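Flagellar protein FlgA (Thermotoga maritima, PDB 3FRN) is a periplasmic flagellar protein of uncharacterised function that probably acts, like its family, as a chaperone for P-ring formation in the flagellar basal body. Local coordinates at residues A[85-90]-A[137-142]; A[168-171]-A[176-179]. All blocks are in the same frame, centred on the assembly; numbering follows the deposited sequence.

Contact 1. Residues A[85-90]-A[137-142]; sequences KKAEAK and MLLRKE
Ala-87 against Leu-139 and Lys-90 against Lys-141 form a small contact in two parts in the HotDog-like region: the last turn of helix 74-87 touches strand 132-148, and the loop after it meets Lys-141, where that strand is interrupted. The apolar half is a single touch: CB of Ala-87 meets the CD2 methyl of Leu-139 at 3.8 Å, and Phe-122 of strand 121-127 packs on both residues. Glu-88, with a positive phi of 95°, ends the helix and turns the chain toward Lys-90. There the polar half forms. At chi1 -167° CG of Lys-141 points away from the backbone N, and the chain runs on extended, which lets NZ donate to the backbone O of Lys-90 over 2.9 Å. The donor approaches bent, at 146° to the C=O and tilted from the carbonyl plane. The Lys-90 chain, bent at chi2, brings its own NZ to 3.2 Å from NZ of Lys-141, two donors with no bond between them. Putting an alanine in place of Lys-141 would probably leave the Lys-90 carbonyl without this donor and its loop less firmly tied. Two ammonium groups this close would be expected to repel, so the carbonyl bond probably offsets part of that cost and one pKa may be lowered.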
ATOM      1  N   LYS A  85     -12.221   9.356   3.486  1.00 37.00           N
ATOM      2  CA  LYS A  85     -13.572   9.043   3.013  1.00 40.36           C
ATOM      3  C   LYS A  85     -13.639   8.808   1.504  1.00 39.49           C
ATOM      4  O   LYS A  85     -14.272   7.859   1.057  1.00 41.22           O
ATOM      5  CB  LYS A  85     -14.572  10.131   3.427  1.00 38.47           C
ATOM      6  CG  LYS A  85     -14.782  10.242   4.931  1.00 46.25           C
ATOM      7  CD  LYS A  85     -15.635  11.449   5.292  1.00 46.10           C
ATOM      8  CE  LYS A  85     -15.408  11.885   6.741  1.00 56.31           C
ATOM      9  NZ  LYS A  85     -14.174  12.721   6.921  1.00 53.74           N
ATOM     10  N   LYS A  86     -12.987   9.661   0.721  1.00 39.55           N
ATOM     11  CA  LYS A  86     -13.027   9.526  -0.735  1.00 39.87           C
ATOM     12  C   LYS A  86     -12.072   8.464  -1.267  1.00 40.18           C
ATOM     13  O   LYS A  86     -12.357   7.834  -2.282  1.00 42.62           O
ATOM     14  CB  LYS A  86     -12.760  10.866  -1.426  1.00 42.65           C
ATOM     15  CG  LYS A  86     -13.889  11.879  -1.280  1.00 52.88           C
ATOM     16  CD  LYS A  86     -15.160  11.412  -1.977  1.00 52.67           C
ATOM     17  CE  LYS A  86     -16.343  12.290  -1.603  1.00 49.00           C
ATOM     18  NZ  LYS A  86     -17.612  11.777  -2.193  1.00 33.05           N
ATOM     19  N   ALA A  87     -10.948   8.263  -0.583  1.00 41.07           N
ATOM     20  CA  ALA A  87      -9.954   7.277  -1.016  1.00 38.69           C
ATOM     21  C   ALA A  87     -10.317   5.841  -0.640  1.00 41.07           C
ATOM     22  O   ALA A  87      -9.988   4.916  -1.378  1.00 37.20           O
ATOM     23  CB  ALA A  87      -8.570   7.631  -0.479  1.00 40.96           C
ATOM     24  N   GLU A  88     -10.993   5.689   0.502  1.00 43.38           N
ATOM     25  CA  GLU A  88     -11.339   4.405   1.146  1.00 46.44           C
ATOM     26  C   GLU A  88     -10.310   3.987   2.212  1.00 46.75           C
ATOM     27  O   GLU A  88     -10.549   3.062   2.992  1.00 51.65           O
ATOM     28  CB  GLU A  88     -11.617   3.273   0.132  1.00 48.29           C
ATOM     29  CG  GLU A  88     -10.477   2.257  -0.093  1.00 52.04           C
ATOM     30  CD  GLU A  88     -10.579   1.536  -1.431  1.00 49.04           C
ATOM     31  OE1 GLU A  88     -10.775   0.301  -1.435  1.00 49.62           O
ATOM     32  OE2 GLU A  88     -10.470   2.206  -2.480  1.00 51.70           O
ATOM     33  N   ALA A  89      -9.191   4.705   2.262  1.00 48.55           N
ATOM     34  CA  ALA A  89      -8.035   4.295   3.056  1.00 47.34           C
ATOM     35  C   ALA A  89      -7.964   4.905   4.458  1.00 47.01           C
ATOM     36  O   ALA A  89      -8.619   5.907   4.748  1.00 44.57           O
ATOM     37  CB  ALA A  89      -6.754   4.597   2.286  1.00 46.30           C
ATOM     38  N   LYS A  90      -7.155   4.278   5.315  1.00 47.67           N
ATOM     39  CA  LYS A  90      -6.817   4.809   6.642  1.00 48.20           C
ATOM     40  C   LYS A  90      -5.313   4.620   6.907  1.00 46.87           C
ATOM     41  O   LYS A  90      -4.652   3.879   6.175  1.00 46.56           O
ATOM     42  CB  LYS A  90      -7.679   4.149   7.737  1.00 48.00           C
ATOM     43  CG  LYS A  90      -7.070   2.929   8.449  1.00 54.26           C
ATOM     44  CD  LYS A  90      -7.050   1.669   7.589  1.00 59.79           C
ATOM     45  CE  LYS A  90      -6.188   0.596   8.236  1.00 61.45           C
ATOM     46  NZ  LYS A  90      -5.900  -0.524   7.304  1.00 64.12           N
ATOM     47  N   MET A 137      -2.520  15.751  -3.995  1.00 41.38           N
ATOM     48  CA  MET A 137      -1.859  15.023  -2.924  1.00 34.99           C
ATOM     49  C   MET A 137      -1.587  13.560  -3.308  1.00 38.18           C
ATOM     50  O   MET A 137      -2.488  12.837  -3.735  1.00 39.11           O
ATOM     51  CB  MET A 137      -2.652  15.164  -1.606  1.00 38.07           C
ATOM     52  CG  MET A 137      -2.701  16.638  -1.061  1.00 28.01           C
ATOM     53  SD  MET A 137      -3.273  16.873   0.642  1.00 33.81           S
ATOM     54  CE  MET A 137      -1.841  16.402   1.579  1.00 33.94           C
ATOM     55  N   LEU A 138      -0.324  13.158  -3.192  1.00 36.50           N
ATOM     56  CA  LEU A 138       0.090  11.782  -3.429  1.00 37.98           C
ATOM     57  C   LEU A 138      -0.031  10.996  -2.130  1.00 40.89           C
ATOM     58  O   LEU A 138       0.492  11.403  -1.087  1.00 37.01           O
ATOM     59  CB  LEU A 138       1.523  11.731  -3.966  1.00 36.71           C
ATOM     60  CG  LEU A 138       2.193  10.397  -4.327  1.00 33.51           C
ATOM     61  CD1 LEU A 138       1.651   9.773  -5.608  1.00 27.32           C
ATOM     62  CD2 LEU A 138       3.679  10.631  -4.462  1.00 37.57           C
ATOM     63  N   LEU A 139      -0.737   9.875  -2.210  1.00 38.21           N
ATOM     64  CA  LEU A 139      -0.976   9.023  -1.063  1.00 38.97           C
ATOM     65  C   LEU A 139       0.045   7.888  -0.995  1.00 38.60           C
ATOM     66  O   LEU A 139       0.321   7.231  -1.995  1.00 34.89           O
ATOM     67  CB  LEU A 139      -2.395   8.449  -1.125  1.00 37.95           C
ATOM     68  CG  LEU A 139      -3.542   9.195  -0.439  1.00 43.32           C
ATOM     69  CD1 LEU A 139      -3.768  10.581  -1.030  1.00 38.05           C
ATOM     70  CD2 LEU A 139      -4.814   8.365  -0.508  1.00 39.60           C
ATOM     71  N   ARG A 140       0.590   7.668   0.198  1.00 42.18           N
ATOM     72  CA  ARG A 140       1.552   6.597   0.450  1.00 42.29           C
ATOM     73  C   ARG A 140       1.177   5.832   1.706  1.00 41.79           C
ATOM     74  O   ARG A 140       0.801   6.428   2.714  1.00 34.62           O
ATOM     75  CB  ARG A 140       2.956   7.164   0.665  1.00 44.10           C
ATOM     76  CG  ARG A 140       3.689   7.574  -0.591  1.00 58.82           C
ATOM     77  CD  ARG A 140       5.091   8.064  -0.252  1.00 69.17           C
ATOM     78  NE  ARG A 140       5.889   8.342  -1.446  1.00 75.85           N
ATOM     79  CZ  ARG A 140       7.056   8.982  -1.439  1.00 76.30           C
ATOM     80  NH1 ARG A 140       7.575   9.422  -0.298  1.00 68.12           N
ATOM     81  NH2 ARG A 140       7.708   9.188  -2.577  1.00 76.60           N
ATOM     82  N   LYS A 141       1.293   4.509   1.641  1.00 43.76           N
ATOM     83  CA  LYS A 141       1.228   3.671   2.831  1.00 39.92           C
ATOM     84  C   LYS A 141       2.443   2.756   2.813  1.00 41.81           C
ATOM     85  O   LYS A 141       2.456   1.719   2.137  1.00 39.11           O
ATOM     86  CB  LYS A 141      -0.067   2.869   2.883  1.00 37.25           C
ATOM     87  CG  LYS A 141      -0.328   2.222   4.235  1.00 34.83           C
ATOM     88  CD  LYS A 141      -1.697   1.576   4.260  1.00 30.59           C
ATOM     89  CE  LYS A 141      -2.202   1.421   5.678  1.00 43.11           C
ATOM     90  NZ  LYS A 141      -3.674   1.179   5.708  1.00 49.29           N
ATOM     91  N   GLU A 142       3.475   3.168   3.543  1.00 41.35           N
ATOM     92  CA  GLU A 142       4.740   2.455   3.567  1.00 40.32           C
ATOM     93  C   GLU A 142       4.741   1.504   4.752  1.00 40.52           C
ATOM     94  O   GLU A 142       4.530   1.927   5.883  1.00 35.27           O
ATOM     95  CB  GLU A 142       5.902   3.448   3.662  1.00 40.98           C
ATOM     96  CG  GLU A 142       7.210   2.961   3.034  1.00 52.13           C
ATOM     97  CD  GLU A 142       7.243   3.099   1.515  1.00 52.89           C
ATOM     98  OE1 GLU A 142       8.165   2.520   0.893  1.00 61.70           O
ATOM     99  OE2 GLU A 142       6.361   3.784   0.945  1.00 43.34           O
TER

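Contact 2. Residues A[168-171]-A[176-179]; sequences RNVF and EPFF
The turn that ends strand 163-169, in the SAF region, meets the loop leading to helix 181-184 through Val-170, whose two methyls each take a different partner. CG1 lies 4.0 Å from CG of Pro-177, the side chains crossing at about a right angle. CG2 lies 4.1 Å from CE1 of Phe-179 and comes to the edge of the ring, near its plane, so the aromatic face is not what Val-170 uses. The valine torsion explains this division: CG1 stands anti to the backbone N (chi1 178°), while CG2 is beside that N and anti to the carbonyl carbon. Phe-179 contributes CE1, on the edge of its ring, whereas Pro-177 offers the outer carbon of its pyrrolidine ring. The contact is wholly apolar and modest, burying 94 Å² over both sides. Val-170 sits inside an Asx turn: OD1 of Asn-169 accepts from N of Phe-171 at 3.0 Å, with an N-H...O angle of 153° and the donor above the carbonyl plane. Val-170 and Phe-171 form the start of a 3-10 segment. On one flank Val-170 also touches Arg-143 of strand 132-148; on the loop side the backbone of Phe-178 is hydrogen-bonded to that of Val-146 in the same strand, while its side chain touches Glu-183 and Val-184 of helix 181-184.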
ATOM      1  N   ARG A 168       7.861  -1.541   1.948  1.00 33.70           N
ATOM      2  CA  ARG A 168       7.310  -1.257   0.613  1.00 36.09           C
ATOM      3  C   ARG A 168       6.094  -0.325   0.674  1.00 36.58           C
ATOM      4  O   ARG A 168       5.420  -0.238   1.699  1.00 37.85           O
ATOM      5  CB  ARG A 168       6.890  -2.557  -0.090  1.00 38.84           C
ATOM      6  CG  ARG A 168       8.012  -3.448  -0.610  1.00 37.68           C
ATOM      7  CD  ARG A 168       8.568  -2.986  -1.957  1.00 43.46           C
ATOM      8  NE  ARG A 168       8.964  -4.119  -2.800  1.00 45.58           N
ATOM      9  CZ  ARG A 168      10.100  -4.799  -2.672  1.00 48.26           C
ATOM     10  NH1 ARG A 168      10.360  -5.815  -3.485  1.00 39.64           N
ATOM     11  NH2 ARG A 168      10.978  -4.469  -1.732  1.00 48.13           N
ATOM     12  N   ASN A 169       5.812   0.358  -0.434  1.00 34.41           N
ATOM     13  CA  ASN A 169       4.577   1.124  -0.575  1.00 37.73           C
ATOM     14  C   ASN A 169       3.424   0.193  -0.931  1.00 36.81           C
ATOM     15  O   ASN A 169       3.342  -0.320  -2.049  1.00 40.40           O
ATOM     16  CB  ASN A 169       4.728   2.230  -1.632  1.00 37.67           C
ATOM     17  CG  ASN A 169       3.521   3.178  -1.697  1.00 40.56           C
ATOM     18  OD1 ASN A 169       2.540   3.051  -0.946  1.00 35.50           O
ATOM     19  ND2 ASN A 169       3.597   4.141  -2.607  1.00 32.47           N
ATOM     20  N   VAL A 170       2.533  -0.002   0.035  1.00 36.65           N
ATOM     21  CA  VAL A 170       1.372  -0.876  -0.101  1.00 35.12           C
ATOM     22  C   VAL A 170       0.419  -0.379  -1.187  1.00 33.14           C
ATOM     23  O   VAL A 170      -0.329  -1.159  -1.757  1.00 33.85           O
ATOM     24  CB  VAL A 170       0.639  -1.038   1.266  1.00 39.32           C
ATOM     25  CG1 VAL A 170      -0.612  -1.922   1.146  1.00 42.38           C
ATOM     26  CG2 VAL A 170       1.600  -1.596   2.320  1.00 42.40           C
ATOM     27  N   PHE A 171       0.473   0.914  -1.495  1.00 28.14           N
ATOM     28  CA  PHE A 171      -0.401   1.477  -2.526  1.00 28.00           C
ATOM     29  C   PHE A 171       0.148   1.276  -3.938  1.00 29.23           C
ATOM     30  O   PHE A 171      -0.486   1.675  -4.915  1.00 27.14           O
ATOM     31  CB  PHE A 171      -0.667   2.963  -2.271  1.00 27.90           C
ATOM     32  CG  PHE A 171      -1.549   3.237  -1.083  1.00 26.60           C
ATOM     33  CD1 PHE A 171      -2.293   2.223  -0.487  1.00 32.63           C
ATOM     34  CD2 PHE A 171      -1.662   4.523  -0.584  1.00 21.30           C
ATOM     35  CE1 PHE A 171      -3.102   2.484   0.603  1.00 32.19           C
ATOM     36  CE2 PHE A 171      -2.472   4.791   0.497  1.00 22.43           C
ATOM     37  CZ  PHE A 171      -3.195   3.772   1.092  1.00 34.34           C
ATOM     38  N   GLU A 176      -3.232  -8.004  -2.094  1.00 47.35           N
ATOM     39  CA  GLU A 176      -3.091  -7.749  -0.666  1.00 47.61           C
ATOM     40  C   GLU A 176      -1.817  -8.418  -0.130  1.00 42.55           C
ATOM     41  O   GLU A 176      -1.690  -9.637  -0.166  1.00 40.02           O
ATOM     42  CB  GLU A 176      -4.336  -8.270   0.061  1.00 47.16           C
ATOM     43  CG  GLU A 176      -4.383  -8.026   1.563  1.00 52.55           C
ATOM     44  CD  GLU A 176      -5.519  -8.792   2.244  1.00 55.20           C
ATOM     45  OE1 GLU A 176      -5.677 -10.008   1.972  1.00 56.62           O
ATOM     46  OE2 GLU A 176      -6.255  -8.179   3.055  1.00 64.92           O
ATOM     47  N   PRO A 177      -0.866  -7.620   0.376  1.00 41.03           N
ATOM     48  CA  PRO A 177       0.381  -8.185   0.889  1.00 36.33           C
ATOM     49  C   PRO A 177       0.250  -8.777   2.297  1.00 38.86           C
ATOM     50  O   PRO A 177      -0.818  -8.696   2.918  1.00 37.01           O
ATOM     51  CB  PRO A 177       1.318  -6.979   0.912  1.00 38.86           C
ATOM     52  CG  PRO A 177       0.408  -5.802   1.124  1.00 35.45           C
ATOM     53  CD  PRO A 177      -0.912  -6.149   0.493  1.00 39.09           C
ATOM     54  N   PHE A 178       1.335  -9.371   2.787  1.00 37.73           N
ATOM     55  CA  PHE A 178       1.402  -9.892   4.158  1.00 37.35           C
ATOM     56  C   PHE A 178       2.360  -9.055   4.994  1.00 37.03           C
ATOM     57  O   PHE A 178       3.377  -8.591   4.496  1.00 35.23           O
ATOM     58  CB  PHE A 178       1.857 -11.355   4.166  1.00 37.59           C
ATOM     59  CG  PHE A 178       0.927 -12.285   3.445  1.00 29.75           C
ATOM     60  CD1 PHE A 178      -0.199 -12.784   4.075  1.00 32.00           C
ATOM     61  CD2 PHE A 178       1.182 -12.658   2.131  1.00 38.66           C
ATOM     62  CE1 PHE A 178      -1.058 -13.639   3.408  1.00 37.89           C
ATOM     63  CE2 PHE A 178       0.325 -13.505   1.455  1.00 33.44           C
ATOM     64  CZ  PHE A 178      -0.787 -13.999   2.092  1.00 31.01           C
ATOM     65  N   PHE A 179       2.042  -8.876   6.267  1.00 40.02           N
ATOM     66  CA  PHE A 179       2.805  -7.957   7.113  1.00 44.78           C
ATOM     67  C   PHE A 179       3.590  -8.700   8.184  1.00 45.80           C
ATOM     68  O   PHE A 179       4.203  -8.092   9.063  1.00 45.27           O
ATOM     69  CB  PHE A 179       1.868  -6.904   7.723  1.00 42.89           C
ATOM     70  CG  PHE A 179       0.996  -6.219   6.703  1.00 46.10           C
ATOM     71  CD1 PHE A 179       1.509  -5.211   5.896  1.00 37.44           C
ATOM     72  CD2 PHE A 179      -0.323  -6.603   6.526  1.00 43.83           C
ATOM     73  CE1 PHE A 179       0.714  -4.589   4.945  1.00 34.80           C
ATOM     74  CE2 PHE A 179      -1.121  -5.985   5.572  1.00 47.01           C
ATOM     75  CZ  PHE A 179      -0.600  -4.978   4.782  1.00 34.79           C
TER

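In the fold
Contacts 1 and 2 have centres about 13 Å apart and meet directly where strand 132-148 runs beside its antiparallel neighbour, strand 163-169. Lys-141 O lies 2.7 Å from Val-170 N, a probable hydrogen bond, and Lys-141 N lies 3.2 Å from OD1 of Asn-169, another. Lys-141 thus gives its NZ to contact 1 and its backbone N and O to contact 2. Phe-171 adds an apolar bridge, touching Ala-89, Leu-139 and Lys-141. The contacts follow one another along the chain, contact 1 in the HotDog-like region and contact 2 in the SAF region, which is consistent with a junction between these regions, strand 132-148 running from one into the other.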